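PDB 2NLZ: cephalosporin acylase from Bacillus halodurans, which is of unknown function but, as a gamma-glutamyltranspeptidase-family member of the Ntn hydrolase clan, probably cleaves amide bonds. Local coordinates for residues Glu62-Gly67 against Pro157-Tyr162; Asp71-Val76 against His419-Gly424; Leu460-Ala465 against Val523-Thr528; Phe509-Ile514 against Gly527-Thr532. The protein carries 1 engineered substitution. All coordinates share one frame; numbering follows the deposited sequence.

Contact 1 of 4, residues Glu62-Gly67 against Pro157-Tyr162; sequences EPTSNG and PTLAKY
T64 and Y162 bring their CA atoms to 6.6 Å, and E62 and L159 come to 7.1 Å, where the exit of helix 47-61 passes the first turns of helix 157-173. E62 is the first residue to leave the helical backbone, and the chain folds into a type I beta turn to S65, closed by the S65 N to E62 O hydrogen bond. No hydrogen bond joins the two segments; they meet mainly through apolar groups, with the T64 hydroxyl also against L159. The helix contributes one branch of L159, its CD1 methyl, which reaches the turn because CG stands opposite the backbone N (chi1 -179°). CD1 comes to 3.4 Å from T64 OG1 and 3.8 Å from T64 CG2, while E62 CG and P63 CD each lie 4.1 Å from it. The contact packs the connection between helix 47-61 and strand 71-78 of this gamma-glutamyltranspeptidase-family chain on helix 157-173, with Y153 touching both P63 and L159. T64 CG2 rests near the backbone of Y162, 4.2 Å from its CB, and the phenol ring leads away toward R511. The E62 carboxylate is occupied outside the contact: OE1 forms a salt bridge with R511 and OE2 accepts from S29.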
loop_
_atom_site.group_PDB
_atom_site.type_symbol
_atom_site.label_atom_id
_atom_site.label_comp_id
_atom_site.label_asym_id
_atom_site.label_seq_id
_atom_site.Cartn_x
_atom_site.Cartn_y
_atom_site.Cartn_z
ATOM N N GLU D 62 18.856 -26.470 9.458
ATOM C CA GLU D 62 18.034 -26.317 8.253
ATOM C C GLU D 62 18.279 -27.450 7.241
ATOM O O GLU D 62 18.844 -27.216 6.175
ATOM C CB GLU D 62 18.304 -24.956 7.611
ATOM C CG GLU D 62 17.256 -24.513 6.621
ATOM C CD GLU D 62 17.513 -23.121 6.072
ATOM O OE1 GLU D 62 17.401 -22.938 4.844
ATOM O OE2 GLU D 62 17.825 -22.211 6.864
ATOM N N PRO D 63 17.829 -28.683 7.564
ATOM C CA PRO D 63 18.133 -29.858 6.737
ATOM C C PRO D 63 17.399 -29.862 5.403
ATOM O O PRO D 63 17.679 -30.685 4.538
ATOM C CB PRO D 63 17.657 -31.036 7.596
ATOM C CG PRO D 63 17.374 -30.450 8.950
ATOM C CD PRO D 63 16.995 -29.045 8.718
ATOM N N THR D 64 16.476 -28.929 5.243
ATOM C CA THR D 64 15.712 -28.822 4.025
ATOM C C THR D 64 16.502 -28.140 2.925
ATOM O O THR D 64 16.065 -28.132 1.792
ATOM C CB THR D 64 14.416 -28.037 4.253
ATOM O OG1 THR D 64 14.722 -26.753 4.805
ATOM C CG2 THR D 64 13.494 -28.783 5.204
ATOM N N SER D 65 17.662 -27.578 3.253
ATOM C CA SER D 65 18.432 -26.778 2.294
ATOM C C SER D 65 19.900 -27.177 2.238
ATOM O O SER D 65 20.727 -26.492 1.633
ATOM C CB SER D 65 18.342 -25.297 2.666
ATOM O OG SER D 65 17.025 -24.816 2.507
ATOM N N ASN D 66 20.218 -28.307 2.842
ATOM C CA ASN D 66 21.558 -28.504 3.308
ATOM C C ASN D 66 21.819 -29.925 3.724
ATOM O O ASN D 66 20.891 -30.715 3.837
ATOM C CB ASN D 66 21.722 -27.629 4.537
ATOM C CG ASN D 66 23.091 -27.166 4.705
ATOM O OD1 ASN D 66 23.477 -26.749 5.782
ATOM N ND2 ASN D 66 23.868 -27.237 3.634
ATOM N N GLY D 67 23.084 -30.241 3.982
ATOM C CA GLY D 67 23.466 -31.520 4.566
ATOM C C GLY D 67 24.960 -31.616 4.781
ATOM O O GLY D 67 25.729 -30.779 4.307
ATOM N N PRO D 157 7.846 -22.678 11.902
ATOM C CA PRO D 157 6.779 -22.843 10.901
ATOM C C PRO D 157 7.253 -22.927 9.448
ATOM O O PRO D 157 6.723 -23.730 8.675
ATOM C CB PRO D 157 5.942 -21.577 11.076
ATOM C CG PRO D 157 6.142 -21.187 12.470
ATOM C CD PRO D 157 7.534 -21.585 12.840
ATOM N N THR D 158 8.226 -22.093 9.088
ATOM C CA THR D 158 8.740 -22.041 7.724
ATOM C C THR D 158 9.483 -23.329 7.376
ATOM O O THR D 158 9.223 -23.937 6.333
ATOM C CB THR D 158 9.670 -20.832 7.521
ATOM O OG1 THR D 158 9.064 -19.672 8.093
ATOM C CG2 THR D 158 9.942 -20.591 6.038
ATOM N N LEU D 159 10.393 -23.736 8.261
ATOM C CA LEU D 159 11.108 -24.992 8.109
ATOM C C LEU D 159 10.116 -26.159 8.067
ATOM O O LEU D 159 10.272 -27.078 7.262
ATOM C CB LEU D 159 12.121 -25.167 9.239
ATOM C CG LEU D 159 12.982 -26.427 9.244
ATOM C CD1 LEU D 159 13.966 -26.387 8.110
ATOM C CD2 LEU D 159 13.715 -26.542 10.563
ATOM N N ALA D 160 9.078 -26.088 8.904
ATOM C CA ALA D 160 8.050 -27.132 8.969
ATOM C C ALA D 160 7.312 -27.315 7.652
ATOM O O ALA D 160 6.938 -28.429 7.301
ATOM C CB ALA D 160 7.064 -26.839 10.076
ATOM N N LYS D 161 7.102 -26.217 6.933
ATOM C CA LYS D 161 6.423 -26.251 5.648
ATOM C C LYS D 161 7.216 -27.038 4.605
ATOM O O LYS D 161 6.666 -27.907 3.929
ATOM C CB LYS D 161 6.173 -24.829 5.132
ATOM C CG LYS D 161 5.373 -24.772 3.823
ATOM C CD LYS D 161 5.887 -23.687 2.857
ATOM C CE LYS D 161 5.420 -22.278 3.242
ATOM N NZ LYS D 161 5.889 -21.246 2.267
ATOM N N TYR D 162 8.505 -26.729 4.477
ATOM C CA TYR D 162 9.333 -27.355 3.452
ATOM C C TYR D 162 9.703 -28.783 3.814
ATOM O O TYR D 162 9.919 -29.608 2.930
ATOM C CB TYR D 162 10.596 -26.545 3.195
ATOM C CG TYR D 162 10.357 -25.224 2.520
ATOM C CD1 TYR D 162 10.360 -24.040 3.252
ATOM C CD2 TYR D 162 10.131 -25.151 1.142
ATOM C CE1 TYR D 162 10.143 -22.818 2.638
ATOM C CE2 TYR D 162 9.910 -23.930 0.512
ATOM C CZ TYR D 162 9.919 -22.769 1.271
ATOM O OH TYR D 162 9.704 -21.552 0.672
#

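Contact 2 of 4, residues Asp71-Val76 against His419-Gly424; sequences DAFALV and HTIIPG
F73 points from strand 71-78 at the segment 419-424, the end of a loop that enters strand 424-428, and each part of it finds a different neighbour. Its CB sits against the ring of P423, 3.7 Å from CG. With chi1 at -80°, which sets CG opposite the carbonyl carbon, the ring swings toward H419. CD2 meets the CG2 methyl of I421 at 3.5 Å, and the carbonyl oxygen of I421 lies over one face, toward the rim. Further out, CE2 arrives above the imidazole of H419, 3.5 Å from ND1. The pair is edge-to-face, the phenyl edge on the histidine face, with centroids 5.0 Å apart and planes at 62°. Further along the strand, L75 CD1 packs on P423 O at 3.6 Å. The other end of the contact is polar: D71 OD2 meets the imidazole near its ring plane, accepting a weak, bent bond from H419 NE2 (2.9 Å, 124° at the hydrogen). Strand 71-78 lies between strands 81-87 and 370-376 in the beta core of this Ntn-type fold. Chemically, the imidazole has a carboxylate at its edge, weakly bonded, and a phenyl edge on one face, which together may limit its rotation.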
loop_
_atom_site.group_PDB
_atom_site.type_symbol
_atom_site.label_atom_id
_atom_site.label_comp_id
_atom_site.label_asym_id
_atom_site.label_seq_id
_atom_site.Cartn_x
_atom_site.Cartn_y
_atom_site.Cartn_z
ATOM N N ASP D 71 28.171 -29.957 -1.016
ATOM C CA ASP D 71 29.426 -29.241 -1.260
ATOM C C ASP D 71 29.282 -27.757 -0.924
ATOM O O ASP D 71 28.170 -27.299 -0.654
ATOM C CB ASP D 71 30.105 -29.531 -2.623
ATOM C CG ASP D 71 29.153 -29.599 -3.774
ATOM O OD1 ASP D 71 29.466 -30.356 -4.711
ATOM O OD2 ASP D 71 28.115 -28.912 -3.756
ATOM N N ALA D 72 30.405 -27.035 -0.900
ATOM C CA ALA D 72 30.442 -25.654 -0.414
ATOM C C ALA D 72 31.303 -24.731 -1.272
ATOM O O ALA D 72 32.087 -25.192 -2.089
ATOM C CB ALA D 72 30.933 -25.630 1.024
ATOM N N PHE D 73 31.150 -23.425 -1.077
ATOM C CA PHE D 73 31.988 -22.417 -1.739
ATOM C C PHE D 73 32.230 -21.249 -0.787
ATOM O O PHE D 73 31.374 -20.935 0.059
ATOM C CB PHE D 73 31.314 -21.883 -3.005
ATOM C CG PHE D 73 31.443 -22.781 -4.209
ATOM C CD1 PHE D 73 32.452 -22.584 -5.129
ATOM C CD2 PHE D 73 30.514 -23.796 -4.448
ATOM C CE1 PHE D 73 32.547 -23.391 -6.254
ATOM C CE2 PHE D 73 30.607 -24.619 -5.568
ATOM C CZ PHE D 73 31.624 -24.412 -6.473
ATOM N N ALA D 74 33.381 -20.590 -0.929
ATOM C CA ALA D 74 33.695 -19.441 -0.067
ATOM C C ALA D 74 34.559 -18.383 -0.722
ATOM O O ALA D 74 35.478 -18.695 -1.480
ATOM C CB ALA D 74 34.328 -19.892 1.244
ATOM N N LEU D 75 34.222 -17.127 -0.440
ATOM C CA LEU D 75 35.114 -16.013 -0.688
ATOM C C LEU D 75 35.486 -15.456 0.672
ATOM O O LEU D 75 34.631 -14.947 1.399
ATOM C CB LEU D 75 34.468 -14.941 -1.568
ATOM C CG LEU D 75 34.561 -15.143 -3.089
ATOM C CD1 LEU D 75 33.861 -14.039 -3.857
ATOM C CD2 LEU D 75 36.013 -15.232 -3.513
ATOM N N VAL D 76 36.757 -15.586 1.033
ATOM C CA VAL D 76 37.214 -15.134 2.346
ATOM C C VAL D 76 38.253 -14.021 2.220
ATOM O O VAL D 76 39.236 -14.147 1.488
ATOM C CB VAL D 76 37.694 -16.330 3.243
ATOM C CG1 VAL D 76 38.431 -17.356 2.420
ATOM C CG2 VAL D 76 38.566 -15.850 4.375
ATOM N N HIS D 419 27.754 -25.240 -11.383
ATOM C CA HIS D 419 27.292 -25.178 -9.996
ATOM C C HIS D 419 26.510 -23.896 -9.754
ATOM O O HIS D 419 26.951 -22.826 -10.152
ATOM C CB HIS D 419 28.488 -25.247 -9.045
ATOM C CG HIS D 419 28.267 -26.133 -7.863
ATOM N ND1 HIS D 419 27.533 -25.739 -6.765
ATOM C CD2 HIS D 419 28.683 -27.393 -7.604
ATOM C CE1 HIS D 419 27.509 -26.718 -5.880
ATOM N NE2 HIS D 419 28.198 -27.735 -6.364
ATOM N N THR D 420 25.358 -24.011 -9.096
ATOM C CA THR D 420 24.455 -22.864 -8.903
ATOM C C THR D 420 24.785 -21.987 -7.698
ATOM O O THR D 420 24.513 -20.787 -7.698
ATOM C CB THR D 420 22.992 -23.313 -8.772
ATOM O OG1 THR D 420 22.875 -24.277 -7.711
ATOM C CG2 THR D 420 22.502 -23.896 -10.093
ATOM N N ILE D 421 25.330 -22.625 -6.669
ATOM C CA ILE D 421 25.822 -21.986 -5.473
ATOM C C ILE D 421 26.900 -20.950 -5.782
ATOM O O ILE D 421 27.960 -21.281 -6.328
ATOM C CB ILE D 421 26.452 -23.051 -4.605
ATOM C CG1 ILE D 421 25.410 -23.804 -3.814
ATOM C CG2 ILE D 421 27.431 -22.475 -3.613
ATOM C CD1 ILE D 421 26.122 -24.799 -2.933
ATOM N N ILE D 422 26.640 -19.697 -5.434
ATOM C CA ILE D 422 27.605 -18.626 -5.682
ATOM C C ILE D 422 27.717 -17.600 -4.539
ATOM O O ILE D 422 26.784 -16.847 -4.262
ATOM C CB ILE D 422 27.362 -17.910 -7.065
ATOM C CG1 ILE D 422 25.977 -17.240 -7.143
ATOM C CG2 ILE D 422 27.562 -18.890 -8.240
ATOM C CD1 ILE D 422 25.824 -16.266 -8.310
ATOM N N PRO D 423 28.873 -17.579 -3.865
ATOM C CA PRO D 423 29.105 -16.575 -2.842
ATOM C C PRO D 423 29.736 -15.344 -3.475
ATOM O O PRO D 423 30.633 -15.456 -4.323
ATOM C CB PRO D 423 30.107 -17.255 -1.916
ATOM C CG PRO D 423 30.885 -18.200 -2.808
ATOM C CD PRO D 423 30.026 -18.485 -4.033
ATOM N N GLY D 424 29.271 -14.171 -3.075
ATOM C CA GLY D 424 29.756 -12.946 -3.689
ATOM C C GLY D 424 30.556 -12.111 -2.723
ATOM O O GLY D 424 30.373 -12.207 -1.511
#

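Contact 3 of 4, residues Leu460-Ala465 against Val523-Thr528; sequences LNPQAA and VLAGGT
The amide of Q463 clasps the backbone of T528 with both its ends. OE1 accepts from T528 N at 2.8 Å with a nearly straight bond (162°), the donor tilted out of the carbonyl plane, and NE2 gives a hydrogen to T528 O, also 2.8 Å away. This second bond lies in the plane of the side-chain amide and in that of the T528 carbonyl. One flat group thus satisfies the donor and the acceptor of a single strand residue, and the paired bonds fix which way the amide is turned. The side chain gets there by a bend at chi2 (55°), which folds the amide over toward the strand. NE2 has a further acceptor in D467 OD1, one turn along the helix, and the T528 hydroxyl has its partner in Q513 NE2. Close behind, the absence of a side chain on G527 lets the helix come in until Q463 CA and G527 CA are 4.0 Å apart. P462 packs on the same strand, with CB 3.6 Å from G527 N and CG 4.2 Å from A525 CB. At the helix start N461 is the N-cap: its OD1 accepts from A464 N at 2.7 Å, and its backbone O takes A465 N. Helix 462-467 therefore meets strand 524-528 with its first turn. That strand runs between 19-21 and 512-517, where I514 and W516 also pack on P462, and the second subunit touches the helix start, S14 of that chain on Q463 and P11 on A464.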
loop_
_atom_site.group_PDB
_atom_site.type_symbol
_atom_site.label_atom_id
_atom_site.label_comp_id
_atom_site.label_asym_id
_atom_site.label_seq_id
_atom_site.Cartn_x
_atom_site.Cartn_y
_atom_site.Cartn_z
ATOM N N LEU D 460 21.017 1.898 -1.690
ATOM C CA LEU D 460 20.207 1.290 -0.648
ATOM C C LEU D 460 21.105 0.736 0.435
ATOM O O LEU D 460 22.186 0.224 0.145
ATOM C CB LEU D 460 19.347 0.166 -1.228
ATOM C CG LEU D 460 17.910 0.462 -1.653
ATOM C CD1 LEU D 460 17.635 1.958 -1.809
ATOM C CD2 LEU D 460 17.586 -0.300 -2.923
ATOM N N ASN D 461 20.660 0.840 1.681
ATOM C CA ASN D 461 21.342 0.146 2.772
ATOM C C ASN D 461 21.163 -1.386 2.678
ATOM O O ASN D 461 20.231 -1.843 2.015
ATOM C CB ASN D 461 20.913 0.720 4.125
ATOM C CG ASN D 461 19.533 0.290 4.532
ATOM O OD1 ASN D 461 19.185 -0.889 4.447
ATOM N ND2 ASN D 461 18.743 1.239 5.029
ATOM N N PRO D 462 22.061 -2.173 3.317
ATOM C CA PRO D 462 22.042 -3.644 3.223
ATOM C C PRO D 462 20.653 -4.264 3.408
ATOM O O PRO D 462 20.269 -5.131 2.617
ATOM C CB PRO D 462 22.981 -4.086 4.354
ATOM C CG PRO D 462 23.273 -2.844 5.157
ATOM C CD PRO D 462 23.168 -1.729 4.181
ATOM N N GLN D 463 19.908 -3.792 4.415
ATOM C CA GLN D 463 18.551 -4.274 4.685
ATOM C C GLN D 463 17.519 -3.871 3.617
ATOM O O GLN D 463 16.766 -4.718 3.112
ATOM C CB GLN D 463 18.068 -3.802 6.050
ATOM C CG GLN D 463 16.808 -4.506 6.488
ATOM C CD GLN D 463 16.968 -6.012 6.477
ATOM O OE1 GLN D 463 17.803 -6.567 7.192
ATOM N NE2 GLN D 463 16.168 -6.682 5.663
ATOM N N ALA D 464 17.472 -2.577 3.294
ATOM C CA ALA D 464 16.664 -2.077 2.186
ATOM C C ALA D 464 16.965 -2.826 0.877
ATOM O O ALA D 464 16.049 -3.155 0.130
ATOM C CB ALA D 464 16.886 -0.596 2.017
ATOM N N ALA D 465 18.242 -3.125 0.617
ATOM C CA ALA D 465 18.619 -3.809 -0.625
ATOM C C ALA D 465 17.976 -5.179 -0.680
ATOM O O ALA D 465 17.573 -5.643 -1.746
ATOM C CB ALA D 465 20.123 -3.927 -0.754
ATOM N N VAL D 523 33.102 0.374 10.842
ATOM C CA VAL D 523 31.793 -0.044 11.334
ATOM C C VAL D 523 31.071 -1.000 10.357
ATOM O O VAL D 523 31.038 -0.770 9.139
ATOM C CB VAL D 523 30.920 1.187 11.774
ATOM C CG1 VAL D 523 30.500 2.046 10.582
ATOM C CG2 VAL D 523 29.710 0.749 12.590
ATOM N N LEU D 524 30.525 -2.086 10.907
ATOM C CA LEU D 524 29.851 -3.119 10.128
ATOM C C LEU D 524 28.341 -2.905 10.109
ATOM O O LEU D 524 27.715 -2.714 11.147
ATOM C CB LEU D 524 30.155 -4.508 10.698
ATOM C CG LEU D 524 31.609 -4.949 10.879
ATOM C CD1 LEU D 524 31.666 -6.182 11.783
ATOM C CD2 LEU D 524 32.304 -5.224 9.553
ATOM N N ALA D 525 27.764 -2.953 8.915
ATOM C CA ALA D 525 26.332 -2.760 8.739
ATOM C C ALA D 525 25.711 -3.973 8.061
ATOM O O ALA D 525 26.097 -4.353 6.952
ATOM C CB ALA D 525 26.059 -1.499 7.945
ATOM N N GLY D 526 24.737 -4.571 8.736
ATOM C CA GLY D 526 24.168 -5.819 8.281
ATOM C C GLY D 526 22.706 -5.783 7.914
ATOM O O GLY D 526 21.907 -5.037 8.499
ATOM N N GLY D 527 22.382 -6.600 6.920
ATOM C CA GLY D 527 21.020 -6.829 6.476
ATOM C C GLY D 527 20.755 -8.325 6.394
ATOM O O GLY D 527 21.641 -9.106 6.010
ATOM N N THR D 528 19.541 -8.732 6.762
ATOM C CA THR D 528 19.149 -10.138 6.707
ATOM C C THR D 528 17.858 -10.303 5.895
ATOM O O THR D 528 17.053 -9.379 5.804
ATOM C CB THR D 528 19.007 -10.727 8.142
ATOM O OG1 THR D 528 18.987 -12.158 8.095
ATOM C CG2 THR D 528 17.760 -10.183 8.868
#

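Contact 4 of 4, residues Phe509-Ile514 against Gly527-Thr532; sequences FGRGQI and GTEPRT
The carboxylate of E529 reaches across to G512, and its two oxygens are gripped by different groups. OE1 takes two hydrogens from R531: one from NH1 (2.7 Å, a salt bridge) on its syn lone pair, the other from the backbone N (2.8 Å) on its anti lone pair. OE2 accepts from G512 N at 2.8 Å, a bent bond (137° at the hydrogen) that again uses an anti lone pair, and also forms a salt bridge with R470. With two arginines around it, the carboxylate is likely to stay ionised. Its CG, opposite the backbone N, lies 3.7 Å from R511 CB, and the bend at chi2 (57°) turns the carboxylate back toward G512 N. R511 then runs across the type I turn E529-T532: its CG touches T532 CG2 at 3.8 Å, T532 OG1 lies over one guanidinium face, and E62 is a second partner. Further into the hairpin, I514 and G527 form an antiparallel hydrogen-bonded pair, each N bonded to the other's O. The next pair, Q513 and T528, is non-hydrogen-bonded in the backbone, but the side chains lie alongside each other, and Q513 NE2 donates to T528 OG1 at 2.8 Å with the hydroxyl close to the amide plane. A water donates to E529 O (2.8 Å) beside this pair. The contact is the open end of the hairpin of strands 512-517 and 524-528. Strand 431-438 flanks 512-517, with a backbone bond between Q513 and G437, and L466 of helix 462-467 packs on I514.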
loop_
_atom_site.group_PDB
_atom_site.type_symbol
_atom_site.label_atom_id
_atom_site.label_comp_id
_atom_site.label_asym_id
_atom_site.label_seq_id
_atom_site.Cartn_x
_atom_site.Cartn_y
_atom_site.Cartn_z
ATOM N N PHE D 509 11.804 -16.340 -4.355
ATOM C CA PHE D 509 12.688 -15.280 -4.840
ATOM C C PHE D 509 14.000 -15.177 -4.052
ATOM O O PHE D 509 14.692 -14.152 -4.073
ATOM C CB PHE D 509 11.938 -13.947 -4.917
ATOM C CG PHE D 509 10.882 -13.923 -5.982
ATOM C CD1 PHE D 509 11.180 -13.477 -7.256
ATOM C CD2 PHE D 509 9.590 -14.364 -5.711
ATOM C CE1 PHE D 509 10.210 -13.460 -8.242
ATOM C CE2 PHE D 509 8.617 -14.352 -6.689
ATOM C CZ PHE D 509 8.925 -13.905 -7.957
ATOM N N GLY D 510 14.332 -16.262 -3.361
ATOM C CA GLY D 510 15.615 -16.380 -2.698
ATOM C C GLY D 510 15.722 -15.772 -1.315
ATOM O O GLY D 510 14.819 -15.080 -0.852
ATOM N N ARG D 511 16.850 -16.046 -0.667
ATOM C CA ARG D 511 17.183 -15.488 0.640
ATOM C C ARG D 511 18.539 -14.798 0.559
ATOM O O ARG D 511 19.486 -15.330 -0.004
ATOM C CB ARG D 511 17.178 -16.585 1.718
ATOM C CG ARG D 511 15.786 -17.198 1.962
ATOM C CD ARG D 511 15.833 -18.566 2.614
ATOM N NE ARG D 511 14.675 -19.375 2.244
ATOM C CZ ARG D 511 14.440 -20.603 2.697
ATOM N NH1 ARG D 511 15.283 -21.174 3.546
ATOM N NH2 ARG D 511 13.361 -21.263 2.305
ATOM N N GLY D 512 18.646 -13.605 1.109
ATOM C CA GLY D 512 19.912 -12.900 1.031
ATOM C C GLY D 512 20.472 -12.516 2.379
ATOM O O GLY D 512 19.729 -12.403 3.360
ATOM N N GLN D 513 21.790 -12.339 2.436
ATOM C CA GLN D 513 22.432 -11.709 3.588
ATOM C C GLN D 513 23.530 -10.782 3.081
ATOM O O GLN D 513 24.201 -11.069 2.083
ATOM C CB GLN D 513 23.036 -12.727 4.561
ATOM C CG GLN D 513 22.269 -14.039 4.736
ATOM C CD GLN D 513 21.077 -13.903 5.645
ATOM O OE1 GLN D 513 20.073 -14.606 5.477
ATOM N NE2 GLN D 513 21.174 -12.998 6.619
ATOM N N ILE D 514 23.701 -9.664 3.779
ATOM C CA ILE D 514 24.694 -8.675 3.430
ATOM C C ILE D 514 25.340 -8.172 4.716
ATOM O O ILE D 514 24.655 -7.902 5.699
ATOM C CB ILE D 514 24.058 -7.482 2.650
ATOM C CG1 ILE D 514 23.667 -7.899 1.222
ATOM C CG2 ILE D 514 25.002 -6.292 2.584
ATOM C CD1 ILE D 514 22.757 -6.904 0.493
ATOM N N GLY D 527 22.382 -6.600 6.920
ATOM C CA GLY D 527 21.020 -6.829 6.476
ATOM C C GLY D 527 20.755 -8.325 6.394
ATOM O O GLY D 527 21.641 -9.106 6.010
ATOM N N THR D 528 19.541 -8.732 6.762
ATOM C CA THR D 528 19.149 -10.138 6.707
ATOM C C THR D 528 17.858 -10.303 5.895
ATOM O O THR D 528 17.053 -9.379 5.804
ATOM C CB THR D 528 19.007 -10.727 8.142
ATOM O OG1 THR D 528 18.987 -12.158 8.095
ATOM C CG2 THR D 528 17.760 -10.183 8.868
ATOM N N GLU D 529 17.680 -11.476 5.294
ATOM C CA GLU D 529 16.491 -11.782 4.495
ATOM C C GLU D 529 15.188 -11.661 5.283
ATOM O O GLU D 529 14.969 -12.414 6.216
ATOM C CB GLU D 529 16.598 -13.201 3.931
ATOM C CG GLU D 529 15.390 -13.626 3.130
ATOM C CD GLU D 529 15.122 -12.686 1.992
ATOM O OE1 GLU D 529 14.055 -12.033 2.023
ATOM O OE2 GLU D 529 15.992 -12.577 1.097
ATOM N N PRO D 530 14.321 -10.710 4.911
ATOM C CA PRO D 530 13.049 -10.615 5.615
ATOM C C PRO D 530 12.048 -11.723 5.241
ATOM O O PRO D 530 11.192 -12.060 6.053
ATOM C CB PRO D 530 12.531 -9.235 5.216
ATOM C CG PRO D 530 13.167 -8.947 3.912
ATOM C CD PRO D 530 14.472 -9.661 3.885
ATOM N N ARG D 531 12.172 -12.307 4.051
ATOM C CA ARG D 531 11.228 -13.343 3.609
ATOM C C ARG D 531 11.279 -14.685 4.366
ATOM O O ARG D 531 10.535 -15.611 4.036
ATOM C CB ARG D 531 11.381 -13.593 2.112
ATOM C CG ARG D 531 10.993 -12.412 1.268
ATOM C CD ARG D 531 11.594 -12.520 -0.111
ATOM N NE ARG D 531 11.494 -11.269 -0.861
ATOM C CZ ARG D 531 12.288 -10.214 -0.690
ATOM N NH1 ARG D 531 13.243 -10.231 0.224
ATOM N NH2 ARG D 531 12.115 -9.133 -1.430
ATOM N N THR D 532 12.138 -14.781 5.378
ATOM C CA THR D 532 12.349 -16.026 6.098
ATOM C C THR D 532 12.731 -15.765 7.565
ATOM O O THR D 532 12.826 -14.612 7.988
ATOM C CB THR D 532 13.416 -16.895 5.376
ATOM O OG1 THR D 532 13.425 -18.221 5.913
ATOM C CG2 THR D 532 14.803 -16.286 5.501
HETATM O O HOH W 1 11.739 -17.819 2.227
HETATM O O HOH W 2 17.224 -13.685 7.226
#

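Overall arrangement
From the N terminus, helix 47-61 gives way to the turn at 62-67, which contact 1 joins to the start of helix 157-173, closing the first large loop. Contact 2 begins only a few residues later and crosses contact 1: its far segment, 419-424, comes long after 157-162, and it ties strand 71-78 to the segment entering strand 424-428. Contacts 3 and 4 come after both; they end on the same stretch, sharing G527 and T528, with 509-514 lying inside the span from 460-465 to 523-528. Contact 4 also returns to contact 1 through R511 and E62, which brings the residues leading into the late hairpin back to the turn after helix 47-61.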